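Pectate lyase (Bacillus subtilis, PDB 5AMV) cleaves polygalacturonate by calcium-dependent beta-elimination, releasing oligosaccharides with an unsaturated galacturonosyl unit at the non-reducing end. Local coordinates at residues D161-Y165 with N202-R206; S238-Y242 with N391-A395. All blocks are in the same frame, centred on the assembly; numbering follows the deposited sequence.

Contact 1: residues D161-Y165 with N202-R206; sequences DAYDY and NDGSR. With GOL (glycerol), chain E; ACT (acetate ion), chain D.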
ATOM      1  N   ASP A 161       9.066  -6.510   1.493  1.00  6.29           N
ATOM      2  CA  ASP A 161       8.737  -7.931   1.454  1.00  5.80           C
ATOM      3  C   ASP A 161       7.809  -8.369   2.582  1.00  6.44           C
ATOM      4  O   ASP A 161       8.205  -9.131   3.476  1.00  7.03           O
ATOM      5  CB  ASP A 161      10.067  -8.737   1.447  1.00  5.11           C
ATOM      6  CG  ASP A 161       9.873 -10.197   1.044  1.00  6.35           C
ATOM      7  OD1 ASP A 161       8.788 -10.561   0.580  1.00  7.28           O
ATOM      8  OD2 ASP A 161      10.823 -10.973   1.213  1.00  6.85           O
ATOM      9  N   ALA A 162       6.568  -7.838   2.554  1.00  6.20           N
ATOM     10  CA  ALA A 162       5.542  -8.298   3.477  1.00  6.59           C
ATOM     11  C   ALA A 162       4.981  -9.637   2.906  1.00  7.13           C
ATOM     12  O   ALA A 162       4.094  -9.660   2.029  1.00  6.16           O
ATOM     13  CB  ALA A 162       4.447  -7.179   3.663  1.00  5.31           C
ATOM     14  N   TYR A 163       5.608 -10.741   3.326  1.00  6.97           N
ATOM     15  CA  TYR A 163       5.529 -12.023   2.636  1.00  5.33           C
ATOM     16  C   TYR A 163       4.673 -12.981   3.444  1.00  5.89           C
ATOM     17  O   TYR A 163       4.896 -13.155   4.655  1.00  5.94           O
ATOM     18  CB  TYR A 163       6.945 -12.610   2.551  1.00  5.27           C
ATOM     19  CG  TYR A 163       7.136 -13.873   1.733  1.00  5.67           C
ATOM     20  CD1 TYR A 163       6.870 -15.141   2.278  1.00  5.19           C
ATOM     21  CD2 TYR A 163       7.531 -13.801   0.379  1.00  4.41           C
ATOM     22  CE1 TYR A 163       7.105 -16.283   1.552  1.00  6.92           C
ATOM     23  CE2 TYR A 163       7.764 -14.967  -0.375  1.00  5.82           C
ATOM     24  CZ  TYR A 163       7.505 -16.206   0.213  1.00  6.25           C
ATOM     25  OH  TYR A 163       7.699 -17.369  -0.527  1.00  6.36           O
ATOM     26  N   ASP A 164       3.724 -13.618   2.769  1.00  5.35           N
ATOM     27  CA  ASP A 164       2.823 -14.569   3.453  1.00  6.05           C
ATOM     28  C   ASP A 164       3.217 -15.969   3.010  1.00  6.91           C
ATOM     29  O   ASP A 164       3.144 -16.304   1.808  1.00  6.17           O
ATOM     30  CB  ASP A 164       1.375 -14.224   3.008  1.00  5.15           C
ATOM     31  CG  ASP A 164       0.301 -15.030   3.684  1.00  6.74           C
ATOM     32  OD1 ASP A 164       0.543 -16.110   4.247  1.00  7.47           O
ATOM     33  OD2 ASP A 164      -0.862 -14.530   3.633  1.00  7.10           O
ATOM     34  N   TYR A 165       3.596 -16.821   3.973  1.00  7.44           N
ATOM     35  CA  TYR A 165       3.954 -18.195   3.642  1.00  7.17           C
ATOM     36  C   TYR A 165       2.739 -19.071   3.276  1.00  6.87           C
ATOM     37  O   TYR A 165       2.919 -20.169   2.777  1.00  7.94           O
ATOM     38  CB  TYR A 165       4.683 -18.877   4.793  1.00  7.16           C
ATOM     39  CG  TYR A 165       6.105 -18.406   4.963  1.00  4.82           C
ATOM     40  CD1 TYR A 165       7.075 -18.719   3.991  1.00  6.89           C
ATOM     41  CD2 TYR A 165       6.464 -17.642   6.077  1.00  4.75           C
ATOM     42  CE1 TYR A 165       8.392 -18.274   4.145  1.00  6.83           C
ATOM     43  CE2 TYR A 165       7.766 -17.190   6.231  1.00  5.67           C
ATOM     44  CZ  TYR A 165       8.695 -17.507   5.246  1.00  6.13           C
ATOM     45  OH  TYR A 165       9.977 -17.036   5.417  1.00  7.54           O
ATOM     46  N   ASN A 202       9.009  -2.107  -1.370  1.00  7.34           N
ATOM     47  CA  ASN A 202       9.427  -3.059  -2.403  1.00  7.26           C
ATOM     48  C   ASN A 202       9.272  -4.493  -1.900  1.00  7.74           C
ATOM     49  O   ASN A 202       8.884  -4.717  -0.760  1.00  6.32           O
ATOM     50  CB  ASN A 202      10.889  -2.752  -2.873  1.00  7.77           C
ATOM     51  CG  ASN A 202      11.880  -2.788  -1.720  1.00  7.82           C
ATOM     52  OD1 ASN A 202      11.969  -3.796  -1.026  1.00  9.12           O
ATOM     53  ND2 ASN A 202      12.604  -1.697  -1.493  1.00  7.76           N
ATOM     54  N   ASP A 203       9.656  -5.454  -2.728  1.00  6.44           N
ATOM     55  CA  ASP A 203       9.482  -6.862  -2.347  1.00  7.04           C
ATOM     56  C   ASP A 203      10.790  -7.519  -1.866  1.00  7.69           C
ATOM     57  O   ASP A 203      10.894  -8.745  -1.860  1.00  8.82           O
ATOM     58  CB  ASP A 203       8.837  -7.638  -3.520  1.00  8.19           C
ATOM     59  CG  ASP A 203       7.356  -7.336  -3.658  1.00  7.90           C
ATOM     60  OD1 ASP A 203       6.769  -6.659  -2.750  1.00  9.04           O
ATOM     61  OD2 ASP A 203       6.772  -7.780  -4.672  1.00  6.97           O
ATOM     62  N   GLY A 204      11.778  -6.713  -1.484  1.00  7.65           N
ATOM     63  CA  GLY A 204      13.015  -7.205  -0.883  1.00  8.86           C
ATOM     64  C   GLY A 204      13.703  -8.177  -1.819  1.00  9.53           C
ATOM     65  O   GLY A 204      13.802  -7.917  -3.027  1.00  9.91           O
ATOM     66  N   SER A 205      14.110  -9.325  -1.263  1.00 10.19           N
ATOM     67  CA  SER A 205      14.870 -10.322  -2.009  1.00 10.39           C
ATOM     68  C   SER A 205      13.977 -11.450  -2.559  1.00  9.84           C
ATOM     69  O   SER A 205      14.488 -12.457  -3.055  1.00 11.11           O
ATOM     70  CB  SER A 205      15.953 -10.920  -1.115  1.00 10.95           C
ATOM     71  OG  SER A 205      15.347 -11.643  -0.050  1.00 14.04           O
ATOM     72  N   ARG A 206      12.663 -11.239  -2.513  1.00  8.40           N
ATOM     73  CA  ARG A 206      11.703 -12.280  -2.897  1.00  9.40           C
ATOM     74  C   ARG A 206      10.712 -11.776  -3.969  1.00  9.64           C
ATOM     75  O   ARG A 206       9.483 -11.735  -3.758  1.00  8.77           O
ATOM     76  CB  ARG A 206      10.992 -12.855  -1.658  1.00  9.45           C
ATOM     77  CG  ARG A 206      11.975 -13.721  -0.831  1.00  8.04           C
ATOM     78  CD  ARG A 206      11.296 -14.554   0.252  1.00  9.95           C
ATOM     79  NE  ARG A 206      10.876 -13.765   1.428  1.00  8.05           N
ATOM     80  CZ  ARG A 206      10.534 -14.321   2.600  1.00  9.29           C
ATOM     81  NH1 ARG A 206      10.530 -15.645   2.723  1.00  6.27           N
ATOM     82  NH2 ARG A 206      10.173 -13.585   3.651  1.00  7.78           N
TER
HETATM   83  C1  GOL E 403      13.897 -11.299   4.192  1.00 33.23           C
HETATM   84  O1  GOL E 403      13.308 -12.069   3.189  1.00 35.53           O
HETATM   85  C2  GOL E 403      14.618 -10.248   3.385  1.00 31.54           C
HETATM   86  O2  GOL E 403      15.523 -10.945   2.547  1.00 33.73           O
HETATM   87  C3  GOL E 403      13.573  -9.443   2.601  1.00 24.38           C
HETATM   88  O3  GOL E 403      13.262 -10.002   1.343  1.00 18.65           O
HETATM   89  C   ACT D 402       8.443 -20.403   0.686  1.00 14.37           C
HETATM   90  O   ACT D 402       9.591 -19.904   0.835  1.00 13.77           O
HETATM   91  OXT ACT D 402       7.443 -19.628   0.746  1.00 11.20           O
HETATM   92  CH3 ACT D 402       8.291 -21.881   0.485  1.00 14.04           C
HETATM   93  O   HOH W   1      10.352 -10.724   4.498  1.00 10.81           O
HETATM   94  O   HOH W   2       5.875  -6.347   0.137  1.00  8.45           O
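Arg206 reaches from one loop of the parallel beta-helix to the next and meets Asp161, Tyr163 and Tyr165 in turn. Its CB lies 3.4 Å from Asp161 OD2, and CG passes the same carboxylate oxygen. CD then comes over the Tyr163 ring as a CH-pi contact. A bend at chi3 (-75°) turns the chain so that NE faces Asp161 and the guanidinium settles on the ring. NE donates to Asp161 OD2 at 2.8 Å in an almost straight hydrogen bond that is part of a salt bridge, arriving on the syn side although the carboxylate and guanidinium planes are nearly perpendicular. CZ stands 3.7 Å from the centroid of Tyr163, the two planes only 4° apart, which meets the criteria for both a flat stack and a cation-pi contact. At the tip, NH1 donates to Tyr165 OH at 3.1 Å, while NH2 reaches Asp161 O through a water. Glycerol, probably from the crystallisation liquor, puts O1 over the opposite guanidinium face and donates from O3 to Asp161 OD2 at 2.6 Å. Asp161 N donates to Asn202 O at 2.9 Å. Outside the two loops, His222 NE2 is hydrogen-bonded to Asp161 OD1, and the ring of His221 stacks with Tyr163. With in-plane partners for NE, NH1 and NH2 and an aromatic ring against one face, the guanidinium is probably held against rotation, its positive charge balanced largely by Asp161.

Contact 2: residues S238-Y242 with N391-A395; sequences SYNYY and NQAGA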
ATOM      1  N   SER A 238       2.805  11.174   0.271  1.00  7.15           N
ATOM      2  CA  SER A 238       3.632  12.061  -0.529  1.00  7.19           C
ATOM      3  C   SER A 238       5.064  11.575  -0.574  1.00  7.13           C
ATOM      4  O   SER A 238       5.568  11.025   0.401  1.00  6.88           O
ATOM      5  CB  SER A 238       3.578  13.506   0.018  1.00  7.37           C
ATOM      6  OG  SER A 238       3.959  13.586   1.401  1.00  7.88           O
ATOM      7  N   TYR A 239       5.724  11.795  -1.713  1.00  7.22           N
ATOM      8  CA  TYR A 239       7.171  11.533  -1.854  1.00  7.00           C
ATOM      9  C   TYR A 239       7.572  10.114  -1.475  1.00  7.95           C
ATOM     10  O   TYR A 239       8.687   9.898  -0.953  1.00  7.79           O
ATOM     11  CB  TYR A 239       7.982  12.585  -1.056  1.00  6.20           C
ATOM     12  CG  TYR A 239       7.882  13.982  -1.649  1.00  7.32           C
ATOM     13  CD1 TYR A 239       8.651  14.323  -2.772  1.00  9.40           C
ATOM     14  CD2 TYR A 239       6.996  14.927  -1.126  1.00 10.29           C
ATOM     15  CE1 TYR A 239       8.561  15.586  -3.349  1.00  9.21           C
ATOM     16  CE2 TYR A 239       6.899  16.191  -1.698  1.00 10.38           C
ATOM     17  CZ  TYR A 239       7.668  16.508  -2.806  1.00 12.24           C
ATOM     18  OH  TYR A 239       7.572  17.758  -3.386  1.00 13.95           O
ATOM     19  N   ASN A 240       6.690   9.139  -1.748  1.00  6.54           N
ATOM     20  CA  ASN A 240       7.089   7.773  -1.515  1.00  6.76           C
ATOM     21  C   ASN A 240       7.617   7.106  -2.755  1.00  7.44           C
ATOM     22  O   ASN A 240       7.293   7.553  -3.867  1.00  8.20           O
ATOM     23  CB  ASN A 240       5.937   6.952  -0.925  1.00  6.94           C
ATOM     24  CG  ASN A 240       5.378   7.563   0.338  1.00  7.00           C
ATOM     25  OD1 ASN A 240       6.023   7.558   1.396  1.00  7.27           O
ATOM     26  ND2 ASN A 240       4.164   8.095   0.236  1.00  7.35           N
ATOM     27  N   TYR A 241       8.394   6.035  -2.579  1.00  6.90           N
ATOM     28  CA  TYR A 241       8.987   5.330  -3.723  1.00  6.15           C
ATOM     29  C   TYR A 241       8.528   3.869  -3.693  1.00  6.97           C
ATOM     30  O   TYR A 241       8.985   3.071  -2.855  1.00  7.37           O
ATOM     31  CB  TYR A 241      10.525   5.434  -3.683  1.00  7.42           C
ATOM     32  CG  TYR A 241      11.280   4.795  -4.849  1.00  6.97           C
ATOM     33  CD1 TYR A 241      10.636   4.417  -6.054  1.00  8.41           C
ATOM     34  CD2 TYR A 241      12.668   4.614  -4.757  1.00  9.78           C
ATOM     35  CE1 TYR A 241      11.345   3.847  -7.092  1.00  8.69           C
ATOM     36  CE2 TYR A 241      13.380   4.047  -5.802  1.00 12.54           C
ATOM     37  CZ  TYR A 241      12.711   3.693  -6.971  1.00 11.84           C
ATOM     38  OH  TYR A 241      13.403   3.125  -8.008  1.00 12.33           O
ATOM     39  N   TYR A 242       7.586   3.546  -4.573  1.00  5.93           N
ATOM     40  CA  TYR A 242       7.086   2.183  -4.697  1.00  6.94           C
ATOM     41  C   TYR A 242       7.825   1.526  -5.848  1.00  7.68           C
ATOM     42  O   TYR A 242       7.857   2.070  -6.976  1.00  6.93           O
ATOM     43  CB  TYR A 242       5.612   2.262  -5.073  1.00  6.15           C
ATOM     44  CG  TYR A 242       4.700   2.968  -4.078  1.00  6.16           C
ATOM     45  CD1 TYR A 242       4.441   4.335  -4.166  1.00  6.10           C
ATOM     46  CD2 TYR A 242       4.061   2.236  -3.073  1.00  6.41           C
ATOM     47  CE1 TYR A 242       3.568   4.961  -3.253  1.00  4.65           C
ATOM     48  CE2 TYR A 242       3.144   2.850  -2.198  1.00  4.99           C
ATOM     49  CZ  TYR A 242       2.927   4.181  -2.300  1.00  4.68           C
ATOM     50  OH  TYR A 242       2.050   4.866  -1.497  1.00  5.89           O
ATOM     51  N   ASN A 391      14.471  12.661  -7.955  1.00 10.81           N
ATOM     52  CA  ASN A 391      15.406  13.203  -6.993  1.00 12.69           C
ATOM     53  C   ASN A 391      14.906  13.150  -5.531  1.00 12.14           C
ATOM     54  O   ASN A 391      15.713  13.014  -4.622  1.00 13.36           O
ATOM     55  CB  ASN A 391      15.698  14.651  -7.354  1.00 14.39           C
ATOM     56  CG  ASN A 391      16.580  14.783  -8.591  1.00 18.02           C
ATOM     57  OD1 ASN A 391      17.320  13.867  -8.946  1.00 25.18           O
ATOM     58  ND2 ASN A 391      16.513  15.942  -9.241  1.00 22.76           N
ATOM     59  N   GLN A 392      13.596  13.309  -5.312  1.00 11.08           N
ATOM     60  CA  GLN A 392      13.104  13.559  -3.940  1.00 10.85           C
ATOM     61  C   GLN A 392      12.305  12.430  -3.271  1.00 10.59           C
ATOM     62  O   GLN A 392      12.074  12.471  -2.064  1.00 10.43           O
ATOM     63  CB  GLN A 392      12.252  14.833  -3.934  1.00 11.27           C
ATOM     64  CG  GLN A 392      13.073  16.089  -4.407  1.00 14.41           C
ATOM     65  CD  GLN A 392      12.227  17.291  -4.856  1.00 21.10           C
ATOM     66  OE1 GLN A 392      11.157  17.539  -4.334  1.00 23.87           O
ATOM     67  NE2 GLN A 392      12.729  18.038  -5.840  1.00 23.20           N
ATOM     68  N   ALA A 393      11.789  11.493  -4.062  1.00  9.86           N
ATOM     69  CA  ALA A 393      10.882  10.481  -3.497  1.00  9.50           C
ATOM     70  C   ALA A 393      11.592   9.300  -2.860  1.00  9.19           C
ATOM     71  O   ALA A 393      12.556   8.752  -3.381  1.00  9.68           O
ATOM     72  CB  ALA A 393       9.895   9.976  -4.560  1.00  9.90           C
ATOM     73  N   GLY A 394      11.045   8.853  -1.741  1.00  8.03           N
ATOM     74  CA  GLY A 394      11.554   7.630  -1.113  1.00  7.98           C
ATOM     75  C   GLY A 394      12.282   7.852   0.201  1.00  8.40           C
ATOM     76  O   GLY A 394      12.557   8.981   0.586  1.00  8.24           O
ATOM     77  N   ALA A 395      12.636   6.748   0.846  1.00  7.66           N
ATOM     78  CA  ALA A 395      13.379   6.768   2.134  1.00  8.13           C
ATOM     79  C   ALA A 395      14.797   7.198   1.826  1.00 10.04           C
ATOM     80  O   ALA A 395      15.262   7.043   0.682  1.00  9.20           O
ATOM     81  CB  ALA A 395      13.379   5.372   2.748  1.00  9.28           C
TER
HETATM   82  O   HOH W   3       8.909  18.450  -5.438  1.00 18.00           O
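Tyr239 and Gly394 are joined backbone to backbone, and the packing is closest there. Gly394 N donates to Tyr239 O at 2.7 Å, coming from 42° above the carbonyl plane, and Ala393 CA makes a CA-H...O contact with the same oxygen. Ala393 CB rests 3.6 Å from Asn240 O. Next along the chain, Gly394 CA approaches Tyr241 CB to 3.5 Å; a side chain at the glycine would collide with that CB. Tyr239 and Asn240 interrupt the strand 235-245 of the parallel beta-helix, and here the C-terminal segment, just out of helix 382-392, lies against the outside of the coil. Ala395 N continues the attachment to Thr200 OG1 on a neighbouring strand. Toward the solvent side the fit is looser and water-mediated. The Tyr239 ring and the Gln392 side chain run alongside each other in the same direction, the ring and amide planes 21° apart, with Gln392 CB 3.8 Å from Tyr239 CE1. Were the phenol cut back to an alanine here, Gln392 would probably lose its aromatic neighbour and His270 its stacked ring, and the water near the ring plane its phenolic partner. That water links Tyr239 OH to Gln392 OE1, to which it donates at 2.7 Å.

Contact 1 closes before contact 2 opens, so the two follow in series along the chain; their centres are 19 Å apart and their nearest atoms about 5 Å, without touching. The coil of the parallel beta-helix connects them: strand 200-202, which leads into 202-206, pairs in parallel with both 158-160, just before 161-165, and 235-245, which carries 238-242. Contact 1 joins loops leaving adjacent strands, with the Asp203 side chain about 12 Å from the calcium ion. Contact 2, away from the annotated sites, fastens the segment after helix 382-392 to the coil. Thus one links successive turns, the other the C-terminal region to the coil.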